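Local coordinates for diaminopimelate decarboxylase (Phaeodactylum tricornutum, PDB 7JPJ), which probably decarboxylates diaminopimelate to lysine, using pyridoxal 5'-phosphate as cofactor, and works as a dimer, at residues Thr218-Phe223 with Met233-Gly238; Val197-Thr202 with Gln275-Pro280; Lys18-Ala23 with Leu29-Ile34; Ile10-Glu15 with Ala290-Val295. All blocks are in the same frame, centred on the assembly; numbering follows the deposited sequence.

Contact 1. Residues Thr218-Phe223 with Met233-Gly238; sequences TKSLSF and MNLGGG. With SO4 (sulfate ion), chain D.
No ring or amide lies in the interface where S220 and L221 meet M233 and L235. Within the two segments the only ring is that of F223, which has the S222 hydroxyl over one face, offset toward the rim; the N234 amide lies away from the helix, OD1 turned to G236 N and ND2 to E279. The contact belongs to a beta-alpha-beta unit of the TIM-barrel-like domain: helix 210-222 packs back onto strand 232-234, which follows it in the chain. M233 does most of the touching. Its CG is anti to the backbone N (chi1 170°), and the chain then bends at its next two torsions, which brings the thioether against the helix; SD lies 3.8 Å from S220 CB, and the methyl CE is 3.9 Å from the same CB. From the next helical residue, L221 reaches across at a slant with one branch, its CD2 4.2 Å from M233 CG. L235 adds a looser touch through CD2, 4.3 Å from S220 CB. The S220 hydroxyl is turned back to its own helix, bonded to the carbonyl of V216, so the serine offers mainly its CB to the strand. F263 and F266 of helix 252-270 touch M233 and L221 respectively. At the end of the strand, N234 forms an Asx turn, OD1 accepting from G236 N at 2.9 Å, and three consecutive glycines follow L235. This glycine-rich turn is consistent with the cofactor-phosphate site of fold-type III enzymes. With G281, T282 and Y395 it binds a sulfate, probably from the crystallisation liquor: G238 N donates to sulfate O2 at 3.0 Å, with an N-H...O angle of 159°.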
loop_
_atom_site.group_PDB
_atom_site.type_symbol
_atom_site.label_atom_id
_atom_site.label_comp_id
_atom_site.label_asym_id
_atom_site.label_seq_id
_atom_site.Cartn_x
_atom_site.Cartn_y
_atom_site.Cartn_z
ATOM N N THR A 218 -13.896 6.161 -31.646
ATOM C CA THR A 218 -15.186 6.336 -32.309
ATOM C C THR A 218 -16.318 6.449 -31.296
ATOM O O THR A 218 -17.211 7.293 -31.444
ATOM C CB THR A 218 -15.445 5.176 -33.271
ATOM O OG1 THR A 218 -14.524 5.246 -34.367
ATOM C CG2 THR A 218 -16.872 5.230 -33.807
ATOM N N LYS A 219 -16.290 5.623 -30.250
ATOM C CA LYS A 219 -17.378 5.629 -29.278
ATOM C C LYS A 219 -17.374 6.906 -28.444
ATOM O O LYS A 219 -18.432 7.488 -28.184
ATOM C CB LYS A 219 -17.286 4.393 -28.382
ATOM C CG LYS A 219 -18.337 4.346 -27.289
ATOM C CD LYS A 219 -18.992 2.976 -27.222
ATOM C CE LYS A 219 -20.419 3.078 -26.702
ATOM N NZ LYS A 219 -21.422 2.728 -27.751
ATOM N N SER A 220 -16.193 7.360 -28.022
ATOM C CA SER A 220 -16.116 8.577 -27.221
ATOM C C SER A 220 -16.465 9.813 -28.040
ATOM O O SER A 220 -17.046 10.764 -27.505
ATOM C CB SER A 220 -14.720 8.717 -26.620
ATOM O OG SER A 220 -14.326 7.506 -26.003
ATOM N N LEU A 221 -16.117 9.817 -29.329
ATOM C CA LEU A 221 -16.417 10.967 -30.177
ATOM C C LEU A 221 -17.916 11.139 -30.389
ATOM O O LEU A 221 -18.377 12.257 -30.647
ATOM C CB LEU A 221 -15.706 10.827 -31.526
ATOM C CG LEU A 221 -14.196 11.094 -31.547
ATOM C CD1 LEU A 221 -13.562 10.551 -32.814
ATOM C CD2 LEU A 221 -13.896 12.578 -31.398
ATOM N N SER A 222 -18.690 10.056 -30.282
ATOM C CA SER A 222 -20.135 10.163 -30.472
ATOM C C SER A 222 -20.779 11.019 -29.392
ATOM O O SER A 222 -21.838 11.615 -29.622
ATOM C CB SER A 222 -20.772 8.776 -30.496
ATOM O OG SER A 222 -20.543 8.085 -29.282
ATOM N N PHE A 223 -20.160 11.097 -28.213
ATOM C CA PHE A 223 -20.647 11.989 -27.171
ATOM C C PHE A 223 -20.299 13.445 -27.441
ATOM O O PHE A 223 -20.925 14.337 -26.857
ATOM C CB PHE A 223 -20.095 11.553 -25.814
ATOM C CG PHE A 223 -20.551 10.186 -25.397
ATOM C CD1 PHE A 223 -21.863 9.970 -25.012
ATOM C CD2 PHE A 223 -19.675 9.114 -25.406
ATOM C CE1 PHE A 223 -22.291 8.717 -24.638
ATOM C CE2 PHE A 223 -20.099 7.856 -25.032
ATOM C CZ PHE A 223 -21.408 7.658 -24.647
ATOM N N MET A 233 -11.269 16.539 -27.144
ATOM C CA MET A 233 -11.561 15.164 -26.757
ATOM C C MET A 233 -10.362 14.601 -26.005
ATOM O O MET A 233 -9.265 14.501 -26.567
ATOM C CB MET A 233 -11.885 14.311 -27.985
ATOM C CG MET A 233 -11.972 12.814 -27.720
ATOM S SD MET A 233 -13.614 12.266 -27.216
ATOM C CE MET A 233 -13.411 12.141 -25.442
ATOM N N ASN A 234 -10.570 14.242 -24.737
ATOM C CA ASN A 234 -9.534 13.664 -23.883
ATOM C C ASN A 234 -9.746 12.153 -23.820
ATOM O O ASN A 234 -10.712 11.680 -23.210
ATOM C CB ASN A 234 -9.580 14.293 -22.491
ATOM C CG ASN A 234 -8.412 13.875 -21.604
ATOM O OD1 ASN A 234 -7.813 12.815 -21.784
ATOM N ND2 ASN A 234 -8.097 14.713 -20.624
ATOM N N LEU A 235 -8.836 11.398 -24.439
ATOM C CA LEU A 235 -8.936 9.945 -24.524
ATOM C C LEU A 235 -8.285 9.220 -23.354
ATOM O O LEU A 235 -8.302 7.985 -23.326
ATOM C CB LEU A 235 -8.316 9.448 -25.832
ATOM C CG LEU A 235 -9.055 9.835 -27.111
ATOM C CD1 LEU A 235 -8.353 9.257 -28.335
ATOM C CD2 LEU A 235 -10.505 9.378 -27.049
ATOM N N GLY A 236 -7.704 9.947 -22.400
ATOM C CA GLY A 236 -7.157 9.327 -21.209
ATOM C C GLY A 236 -5.814 8.656 -21.444
ATOM O O GLY A 236 -5.094 8.934 -22.408
ATOM N N GLY A 237 -5.479 7.749 -20.531
ATOM C CA GLY A 237 -4.245 6.994 -20.629
ATOM C C GLY A 237 -4.466 5.508 -20.824
ATOM O O GLY A 237 -5.399 5.097 -21.523
ATOM N N GLY A 238 -3.609 4.689 -20.215
ATOM C CA GLY A 238 -3.724 3.248 -20.292
ATOM C C GLY A 238 -2.760 2.567 -21.239
ATOM O O GLY A 238 -2.808 1.336 -21.357
HETATM S S SO4 D . -1.858 4.961 -16.732
HETATM O O1 SO4 D . -1.293 3.616 -16.805
HETATM O O2 SO4 D . -1.718 5.616 -18.032
HETATM O O3 SO4 D . -1.152 5.739 -15.719
HETATM O O4 SO4 D . -3.269 4.872 -16.366
#

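Contact 2. Residues Val197-Thr202 with Gln275-Pro280; sequences VERIHT and QMEIEP
R199 and H201 are the two residues through which strand 197-201 reaches segment 275-280, both by side chain alone. R199 comes first. A first torsion of 168° carries the arginine chain away from its own amide nitrogen, and a turn at chi3 follows; CD passes 3.9 Å from E277 OE1 while the side chains cross at about a right angle. The guanidinium and carboxylate planes are nearly parallel, but the charges stay apart, with R199 NE 4.8 Å from E277 OE1. Each has its own partner: R199 NE bonds to N121, R199 NH1 forms a salt bridge with E198 OE2 at 3.1 Å, and E277 pairs with R56. Two residues on, H201 meets E279 from the opposite direction. The imidazole and carboxylate planes stand 67° apart, and H201 NE2 makes only a weak bond to E279 OE2, 3.2 Å long with an N-H...O angle of 123°. E279 OE1 also takes a hydrogen bond from N234 ND2, and the backbone O of N234 bonds to H201 ND1. In fold-type III relatives the glutamate of this E-P-G sequence meets the cofactor's pyridine nitrogen, and E279 is about 7 Å by side chain from K60, the predicted attachment lysine. Within the parallel barrel, strand 232-234 runs between strands 196-201 and 275-278, which are flanked on their other sides by strands 141-147 and 53-58.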
loop_
_atom_site.group_PDB
_atom_site.type_symbol
_atom_site.label_atom_id
_atom_site.label_comp_id
_atom_site.label_asym_id
_atom_site.label_seq_id
_atom_site.Cartn_x
_atom_site.Cartn_y
_atom_site.Cartn_z
ATOM N N VAL A 197 -20.339 23.158 -22.368
ATOM C CA VAL A 197 -19.510 21.958 -22.400
ATOM C C VAL A 197 -18.484 22.117 -23.516
ATOM O O VAL A 197 -18.834 22.124 -24.699
ATOM C CB VAL A 197 -20.357 20.698 -22.598
ATOM C CG1 VAL A 197 -19.504 19.456 -22.421
ATOM C CG2 VAL A 197 -21.519 20.694 -21.628
ATOM N N GLU A 198 -17.210 22.242 -23.144
ATOM C CA GLU A 198 -16.142 22.457 -24.107
ATOM C C GLU A 198 -15.283 21.226 -24.345
ATOM O O GLU A 198 -14.519 21.209 -25.317
ATOM C CB GLU A 198 -15.235 23.613 -23.656
ATOM C CG GLU A 198 -14.327 23.271 -22.480
ATOM C CD GLU A 198 -13.292 24.350 -22.193
ATOM O OE1 GLU A 198 -13.239 25.347 -22.944
ATOM O OE2 GLU A 198 -12.529 24.200 -21.214
ATOM N N ARG A 199 -15.387 20.198 -23.504
ATOM C CA ARG A 199 -14.451 19.086 -23.555
ATOM C C ARG A 199 -15.106 17.830 -22.996
ATOM O O ARG A 199 -15.784 17.879 -21.967
ATOM C CB ARG A 199 -13.175 19.425 -22.774
ATOM C CG ARG A 199 -12.242 18.260 -22.513
ATOM C CD ARG A 199 -11.029 18.707 -21.705
ATOM N NE ARG A 199 -11.400 19.219 -20.387
ATOM C CZ ARG A 199 -11.478 20.511 -20.076
ATOM N NH1 ARG A 199 -11.208 21.432 -20.992
ATOM N NH2 ARG A 199 -11.828 20.881 -18.851
ATOM N N ILE A 200 -14.899 16.712 -23.689
ATOM C CA ILE A 200 -15.352 15.397 -23.254
ATOM C C ILE A 200 -14.130 14.591 -22.838
ATOM O O ILE A 200 -13.067 14.694 -23.463
ATOM C CB ILE A 200 -16.145 14.675 -24.364
ATOM C CG1 ILE A 200 -17.391 15.479 -24.741
ATOM C CG2 ILE A 200 -16.550 13.275 -23.925
ATOM C CD1 ILE A 200 -18.437 15.541 -23.643
ATOM N N HIS A 201 -14.276 13.801 -21.777
ATOM C CA HIS A 201 -13.188 13.009 -21.218
ATOM C C HIS A 201 -13.607 11.548 -21.156
ATOM O O HIS A 201 -14.686 11.227 -20.650
ATOM C CB HIS A 201 -12.807 13.511 -19.821
ATOM C CG HIS A 201 -11.539 12.920 -19.286
ATOM N ND1 HIS A 201 -10.712 12.119 -20.043
ATOM C CD2 HIS A 201 -10.956 13.016 -18.068
ATOM C CE1 HIS A 201 -9.675 11.745 -19.314
ATOM N NE2 HIS A 201 -9.799 12.278 -18.112
ATOM N N THR A 202 -12.752 10.670 -21.667
ATOM C CA THR A 202 -12.979 9.236 -21.619
ATOM C C THR A 202 -11.690 8.556 -21.175
ATOM O O THR A 202 -10.604 9.139 -21.239
ATOM C CB THR A 202 -13.431 8.693 -22.983
ATOM O OG1 THR A 202 -13.957 7.372 -22.829
ATOM C CG2 THR A 202 -12.257 8.635 -23.937
ATOM N N GLN A 275 -9.615 19.141 -30.970
ATOM C CA GLN A 275 -8.332 18.929 -30.315
ATOM C C GLN A 275 -8.343 17.602 -29.563
ATOM O O GLN A 275 -9.348 17.226 -28.954
ATOM C CB GLN A 275 -8.038 20.079 -29.351
ATOM C CG GLN A 275 -6.783 19.886 -28.519
ATOM C CD GLN A 275 -5.586 20.583 -29.126
ATOM O OE1 GLN A 275 -5.538 20.805 -30.336
ATOM N NE2 GLN A 275 -4.604 20.920 -28.294
ATOM N N MET A 276 -7.222 16.883 -29.611
ATOM C CA MET A 276 -7.082 15.612 -28.915
ATOM C C MET A 276 -6.197 15.768 -27.684
ATOM O O MET A 276 -5.267 16.578 -27.661
ATOM C CB MET A 276 -6.490 14.531 -29.827
ATOM C CG MET A 276 -6.766 13.114 -29.347
ATOM S SD MET A 276 -5.850 11.826 -30.218
ATOM C CE MET A 276 -4.441 12.741 -30.820
ATOM N N GLU A 277 -6.495 14.974 -26.660
ATOM C CA GLU A 277 -5.706 14.941 -25.437
ATOM C C GLU A 277 -5.448 13.500 -25.034
ATOM O O GLU A 277 -6.306 12.632 -25.214
ATOM C CB GLU A 277 -6.404 15.667 -24.290
ATOM C CG GLU A 277 -6.513 17.163 -24.478
ATOM C CD GLU A 277 -7.102 17.848 -23.265
ATOM O OE1 GLU A 277 -7.463 17.142 -22.298
ATOM O OE2 GLU A 277 -7.190 19.095 -23.265
ATOM N N ILE A 278 -4.260 13.255 -24.489
ATOM C CA ILE A 278 -3.887 11.955 -23.954
ATOM C C ILE A 278 -3.326 12.160 -22.554
ATOM O O ILE A 278 -2.669 13.165 -22.267
ATOM C CB ILE A 278 -2.869 11.224 -24.860
ATOM C CG1 ILE A 278 -1.574 12.029 -24.992
ATOM C CG2 ILE A 278 -3.476 10.959 -26.228
ATOM C CD1 ILE A 278 -0.507 11.328 -25.803
ATOM N N GLU A 279 -3.600 11.203 -21.671
ATOM C CA GLU A 279 -3.239 11.304 -20.258
ATOM C C GLU A 279 -2.384 10.117 -19.825
ATOM O O GLU A 279 -2.794 9.327 -18.967
ATOM C CB GLU A 279 -4.497 11.404 -19.398
ATOM C CG GLU A 279 -5.019 12.822 -19.194
ATOM C CD GLU A 279 -6.349 12.859 -18.447
ATOM O OE1 GLU A 279 -7.124 13.827 -18.638
ATOM O OE2 GLU A 279 -6.625 11.915 -17.673
ATOM N N PRO A 280 -1.179 9.969 -20.383
ATOM C CA PRO A 280 -0.342 8.820 -20.015
ATOM C C PRO A 280 0.311 9.029 -18.655
ATOM O O PRO A 280 0.822 10.111 -18.353
ATOM C CB PRO A 280 0.705 8.771 -21.133
ATOM C CG PRO A 280 0.847 10.179 -21.550
ATOM C CD PRO A 280 -0.514 10.816 -21.390
#

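Contact 3. Residues Lys18-Ala23 with Leu29-Ile34; sequences KACIDA and LYAYSI
L29 spreads its two methyls against the helix, one toward C20 and the other toward I21. Its CG sits between the backbone N and the carbonyl carbon (chi1 60°), and from this crowded position the side chain projects from strand 29-33 straight at helix 14-24. The CD1 branch stops 4.0 Å from C20 CB. The CD2 branch runs to I21, 3.6 Å from its CA and 4.0 Å from its CG1, and the leucine and isoleucine side chains cross at about a right angle. CD2 thus touches the helix backbone as well as a side chain. One strand step of two residues further on, A31 faces the same way and gives a lighter touch, its CB 4.5 Å from C20 SG. The segments run more antiparallel than parallel, with 124° between their directions and axes 9.4 Å apart at closest. This is a helix laid over one face of the mixed sheet of the beta domain, packed on the strand that follows it in sequence. Y30 and Y32 project from the opposite face of that strand, and their hydroxyls bond to D318 O and E412. Strands 412-415 and 289-300 flank strand 29-33, and V415 and K294 from them also touch C20 and I21. At the far end of the strand, S33 caps the following helix through K36 N. No hydrogen bond or charge pair links the two segments, and all four touching residues are buried, so this contact is purely apolar, and burial away from water probably provides most of what it contributes.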
loop_
_atom_site.group_PDB
_atom_site.type_symbol
_atom_site.label_atom_id
_atom_site.label_comp_id
_atom_site.label_asym_id
_atom_site.label_seq_id
_atom_site.Cartn_x
_atom_site.Cartn_y
_atom_site.Cartn_z
ATOM N N LYS A 18 26.593 2.999 -7.773
ATOM C CA LYS A 18 27.294 3.512 -6.573
ATOM C C LYS A 18 27.257 5.039 -6.538
ATOM O O LYS A 18 27.204 5.575 -5.444
ATOM C CB LYS A 18 28.741 3.029 -6.489
ATOM C CG LYS A 18 29.165 2.442 -5.154
ATOM C CD LYS A 18 30.649 2.564 -4.918
ATOM C CE LYS A 18 30.991 3.062 -3.531
ATOM N NZ LYS A 18 32.432 2.892 -3.226
ATOM N N ALA A 19 27.278 5.706 -7.689
ATOM C CA ALA A 19 27.197 7.163 -7.672
ATOM C C ALA A 19 25.873 7.637 -7.082
ATOM O O ALA A 19 25.832 8.639 -6.357
ATOM C CB ALA A 19 27.388 7.717 -9.085
ATOM N N CYS A 20 24.780 6.926 -7.381
ATOM C CA CYS A 20 23.485 7.274 -6.806
ATOM C C CYS A 20 23.458 7.018 -5.306
ATOM O O CYS A 20 22.948 7.843 -4.537
ATOM C CB CYS A 20 22.376 6.477 -7.490
ATOM S SG CYS A 20 22.235 6.751 -9.254
ATOM N N ILE A 21 23.995 5.874 -4.873
ATOM C CA ILE A 21 23.977 5.523 -3.455
ATOM C C ILE A 21 24.729 6.563 -2.632
ATOM O O ILE A 21 24.281 6.962 -1.550
ATOM C CB ILE A 21 24.553 4.110 -3.250
ATOM C CG1 ILE A 21 23.746 3.091 -4.056
ATOM C CG2 ILE A 21 24.542 3.742 -1.777
ATOM C CD1 ILE A 21 24.250 1.680 -3.929
ATOM N N ASP A 22 25.880 7.019 -3.133
ATOM C CA ASP A 22 26.628 8.068 -2.445
ATOM C C ASP A 22 25.833 9.368 -2.365
ATOM O O ASP A 22 25.880 10.068 -1.347
ATOM C CB ASP A 22 27.968 8.293 -3.143
ATOM C CG ASP A 22 28.854 7.059 -3.115
ATOM O OD1 ASP A 22 28.334 5.945 -2.880
ATOM O OD2 ASP A 22 30.071 7.201 -3.371
ATOM N N ALA A 23 25.092 9.705 -3.424
ATOM C CA ALA A 23 24.326 10.947 -3.423
ATOM C C ALA A 23 23.142 10.883 -2.467
ATOM O O ALA A 23 22.702 11.921 -1.961
ATOM C CB ALA A 23 23.847 11.272 -4.839
ATOM N N LEU A 29 16.913 3.490 -2.404
ATOM C CA LEU A 29 16.647 4.781 -3.024
ATOM C C LEU A 29 15.946 4.564 -4.356
ATOM O O LEU A 29 16.007 3.482 -4.944
ATOM C CB LEU A 29 17.936 5.586 -3.220
ATOM C CG LEU A 29 19.014 4.945 -4.100
ATOM C CD1 LEU A 29 19.048 5.564 -5.496
ATOM C CD2 LEU A 29 20.374 5.052 -3.429
ATOM N N TYR A 30 15.270 5.612 -4.818
ATOM C CA TYR A 30 14.688 5.652 -6.151
ATOM C C TYR A 30 15.625 6.425 -7.070
ATOM O O TYR A 30 16.087 7.515 -6.716
ATOM C CB TYR A 30 13.311 6.319 -6.150
ATOM C CG TYR A 30 12.249 5.656 -5.295
ATOM C CD1 TYR A 30 11.530 4.565 -5.765
ATOM C CD2 TYR A 30 11.939 6.150 -4.033
ATOM C CE1 TYR A 30 10.548 3.970 -4.993
ATOM C CE2 TYR A 30 10.960 5.561 -3.252
ATOM C CZ TYR A 30 10.266 4.474 -3.737
ATOM O OH TYR A 30 9.290 3.889 -2.966
ATOM N N ALA A 31 15.898 5.862 -8.244
ATOM C CA ALA A 31 16.734 6.500 -9.249
ATOM C C ALA A 31 15.899 6.778 -10.489
ATOM O O ALA A 31 15.246 5.872 -11.016
ATOM C CB ALA A 31 17.937 5.625 -9.602
ATOM N N TYR A 32 15.912 8.029 -10.943
ATOM C CA TYR A 32 15.240 8.439 -12.168
ATOM C C TYR A 32 16.273 8.950 -13.160
ATOM O O TYR A 32 17.220 9.645 -12.780
ATOM C CB TYR A 32 14.187 9.521 -11.899
ATOM C CG TYR A 32 13.139 9.126 -10.880
ATOM C CD1 TYR A 32 13.331 9.381 -9.527
ATOM C CD2 TYR A 32 11.958 8.500 -11.268
ATOM C CE1 TYR A 32 12.377 9.025 -8.588
ATOM C CE2 TYR A 32 10.997 8.138 -10.337
ATOM C CZ TYR A 32 11.211 8.404 -8.997
ATOM O OH TYR A 32 10.266 8.051 -8.055
ATOM N N SER A 33 16.084 8.607 -14.433
ATOM C CA SER A 33 17.035 8.921 -15.494
ATOM C C SER A 33 16.430 9.946 -16.444
ATOM O O SER A 33 15.361 9.712 -17.017
ATOM C CB SER A 33 17.432 7.657 -16.255
ATOM O OG SER A 33 17.677 7.937 -17.620
ATOM N N ILE A 34 17.124 11.074 -16.614
ATOM C CA ILE A 34 16.673 12.108 -17.543
ATOM C C ILE A 34 16.596 11.553 -18.962
ATOM O O ILE A 34 15.684 11.889 -19.728
ATOM C CB ILE A 34 17.600 13.336 -17.453
ATOM C CG1 ILE A 34 17.153 14.264 -16.321
ATOM C CG2 ILE A 34 17.642 14.096 -18.771
ATOM C CD1 ILE A 34 15.843 14.970 -16.588
#

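Contact 4. Residues Ile10-Glu15 with Ala290-Val295; sequences IFLTPE and ALVSKV
The backbone of F11 and L12 passes alongside strand 290-295 without pairing with it: no hydrogen bond joins the two segments. F11 is not in a strand conformation, whereas L12 is extended. T13 then occupies the N-cap position of helix 14-24, its hydroxyl bonded to that of T16. The strand is regular, and its alternation brings A290 and V292 to the near face while L291 points away, so two successive near-face residues meet two successive residues of the N-terminal segment. F11 reaches A290 with the far end of its ring: CZ lies 3.6 Å and CE2 3.9 Å from A290 CB, and the methyl sits oblique to the ring. With chi1 at 60° the ring swings over its own backbone, and its far end comes to the strand. In the beta domain that accompanies the barrel in fold-type III enzymes, strand 289-300 is the first long strand after the barrel, and it comes back against the N-terminal residues, some 275 positions earlier in the sequence. The strand pairs with strand 29-33 and with strand 386-390, and side chains of both border the contact, S33 touching F11, L29 and A31 touching V292, and V388 touching A290. L12 points its side chain at the strand and meets V292 at a slant, a single methyl on each side. The S9 hydroxyl accepts a hydrogen bond from L12 N. L12 CD1 lies 3.7 Å from V292 CG2.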
loop_
_atom_site.group_PDB
_atom_site.type_symbol
_atom_site.label_atom_id
_atom_site.label_comp_id
_atom_site.label_asym_id
_atom_site.label_seq_id
_atom_site.Cartn_x
_atom_site.Cartn_y
_atom_site.Cartn_z
ATOM N N ILE A 10 18.614 -1.428 -16.842
ATOM C CA ILE A 10 18.010 -0.593 -17.919
ATOM C C ILE A 10 18.791 0.723 -18.069
ATOM O O ILE A 10 18.999 1.129 -19.221
ATOM C CB ILE A 10 16.491 -0.416 -17.715
ATOM C CG1 ILE A 10 15.708 -1.623 -18.232
ATOM C CG2 ILE A 10 15.963 0.884 -18.293
ATOM C CD1 ILE A 10 16.109 -2.055 -19.614
ATOM N N PHE A 11 19.232 1.354 -16.978
ATOM C CA PHE A 11 19.992 2.583 -17.180
ATOM C C PHE A 11 21.092 2.792 -16.141
ATOM O O PHE A 11 21.614 3.909 -16.033
ATOM C CB PHE A 11 19.062 3.814 -17.207
ATOM C CG PHE A 11 18.266 4.028 -15.939
ATOM C CD1 PHE A 11 18.816 4.704 -14.857
ATOM C CD2 PHE A 11 16.954 3.585 -15.846
ATOM C CE1 PHE A 11 18.080 4.911 -13.695
ATOM C CE2 PHE A 11 16.212 3.790 -14.686
ATOM C CZ PHE A 11 16.778 4.455 -13.612
ATOM N N LEU A 12 21.480 1.757 -15.393
ATOM C CA LEU A 12 22.459 1.899 -14.316
ATOM C C LEU A 12 23.588 0.892 -14.495
ATOM O O LEU A 12 23.375 -0.315 -14.347
ATOM C CB LEU A 12 21.804 1.716 -12.946
ATOM C CG LEU A 12 20.924 2.850 -12.423
ATOM C CD1 LEU A 12 20.428 2.526 -11.025
ATOM C CD2 LEU A 12 21.682 4.170 -12.439
ATOM N N THR A 13 24.784 1.389 -14.800
ATOM C CA THR A 13 25.983 0.574 -14.708
ATOM C C THR A 13 26.390 0.440 -13.243
ATOM O O THR A 13 25.902 1.184 -12.387
ATOM C CB THR A 13 27.119 1.197 -15.520
ATOM O OG1 THR A 13 27.536 2.423 -14.905
ATOM C CG2 THR A 13 26.673 1.471 -16.948
ATOM N N PRO A 14 27.265 -0.517 -12.917
ATOM C CA PRO A 14 27.746 -0.601 -11.527
ATOM C C PRO A 14 28.392 0.683 -11.036
ATOM O O PRO A 14 28.314 0.985 -9.840
ATOM C CB PRO A 14 28.748 -1.761 -11.575
ATOM C CG PRO A 14 28.280 -2.607 -12.707
ATOM C CD PRO A 14 27.721 -1.661 -13.728
ATOM N N GLU A 15 29.022 1.457 -11.924
ATOM C CA GLU A 15 29.579 2.743 -11.516
ATOM C C GLU A 15 28.477 3.766 -11.263
ATOM O O GLU A 15 28.531 4.516 -10.281
ATOM C CB GLU A 15 30.552 3.257 -12.577
ATOM C CG GLU A 15 31.901 2.543 -12.608
ATOM C CD GLU A 15 31.860 1.215 -13.353
ATOM O OE1 GLU A 15 30.776 0.843 -13.859
ATOM O OE2 GLU A 15 32.916 0.549 -13.439
ATOM N N ALA A 290 13.894 3.457 -11.104
ATOM C CA ALA A 290 14.406 2.169 -10.662
ATOM C C ALA A 290 14.671 2.204 -9.167
ATOM O O ALA A 290 15.224 3.178 -8.649
ATOM C CB ALA A 290 15.691 1.791 -11.408
ATOM N N LEU A 291 14.273 1.134 -8.481
ATOM C CA LEU A 291 14.595 0.965 -7.072
ATOM C C LEU A 291 15.989 0.363 -6.935
ATOM O O LEU A 291 16.298 -0.660 -7.556
ATOM C CB LEU A 291 13.560 0.074 -6.384
ATOM C CG LEU A 291 13.875 -0.342 -4.944
ATOM C CD1 LEU A 291 13.755 0.841 -3.993
ATOM C CD2 LEU A 291 12.986 -1.490 -4.498
ATOM N N VAL A 292 16.829 1.001 -6.125
ATOM C CA VAL A 292 18.208 0.579 -5.911
ATOM C C VAL A 292 18.348 0.197 -4.444
ATOM O O VAL A 292 18.235 1.056 -3.559
ATOM C CB VAL A 292 19.210 1.675 -6.296
ATOM C CG1 VAL A 292 20.631 1.160 -6.181
ATOM C CG2 VAL A 292 18.931 2.173 -7.701
ATOM N N SER A 293 18.593 -1.084 -4.182
ATOM C CA SER A 293 18.723 -1.598 -2.827
ATOM C C SER A 293 19.951 -2.494 -2.733
ATOM O O SER A 293 20.590 -2.824 -3.737
ATOM C CB SER A 293 17.471 -2.375 -2.397
ATOM O OG SER A 293 17.349 -3.582 -3.130
ATOM N N LYS A 294 20.274 -2.894 -1.507
ATOM C CA LYS A 294 21.396 -3.778 -1.241
ATOM C C LYS A 294 20.896 -5.098 -0.673
ATOM O O LYS A 294 19.871 -5.152 0.015
ATOM C CB LYS A 294 22.401 -3.135 -0.274
ATOM C CG LYS A 294 23.621 -2.542 -0.974
ATOM C CD LYS A 294 24.535 -1.781 -0.015
ATOM C CE LYS A 294 24.958 -0.433 -0.597
ATOM N NZ LYS A 294 26.300 -0.489 -1.251
ATOM N N VAL A 295 21.628 -6.167 -0.979
ATOM C CA VAL A 295 21.361 -7.489 -0.421
ATOM C C VAL A 295 21.978 -7.516 0.975
ATOM O O VAL A 295 23.194 -7.648 1.127
ATOM C CB VAL A 295 21.913 -8.607 -1.308
ATOM C CG1 VAL A 295 21.464 -9.965 -0.790
ATOM C CG2 VAL A 295 21.467 -8.406 -2.749
#

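In the fold
The four contacts fall into two touching pairs on opposite sides of the chain's centre, the members of a pair 7 or 8 Å apart between centres and the pairs 36 to 39 Å apart. Contacts 1 and 2 share the parallel barrel, where strand 232-234 lies beside both strands of contact 2. Contact 3 uses helix 14-24 itself and contact 4 the residues leading into it; they meet on neighbouring strands 29-33 and 289-300. All are largely buried, F11 of contact 4 being partly exposed. Contact 1, on the barrel's outside, is apolar like contacts 3 and 4, whereas contact 2, near the predicted cofactor lysine, is lined with polar and ionisable groups, though the one hydrogen bond crossing it is weak.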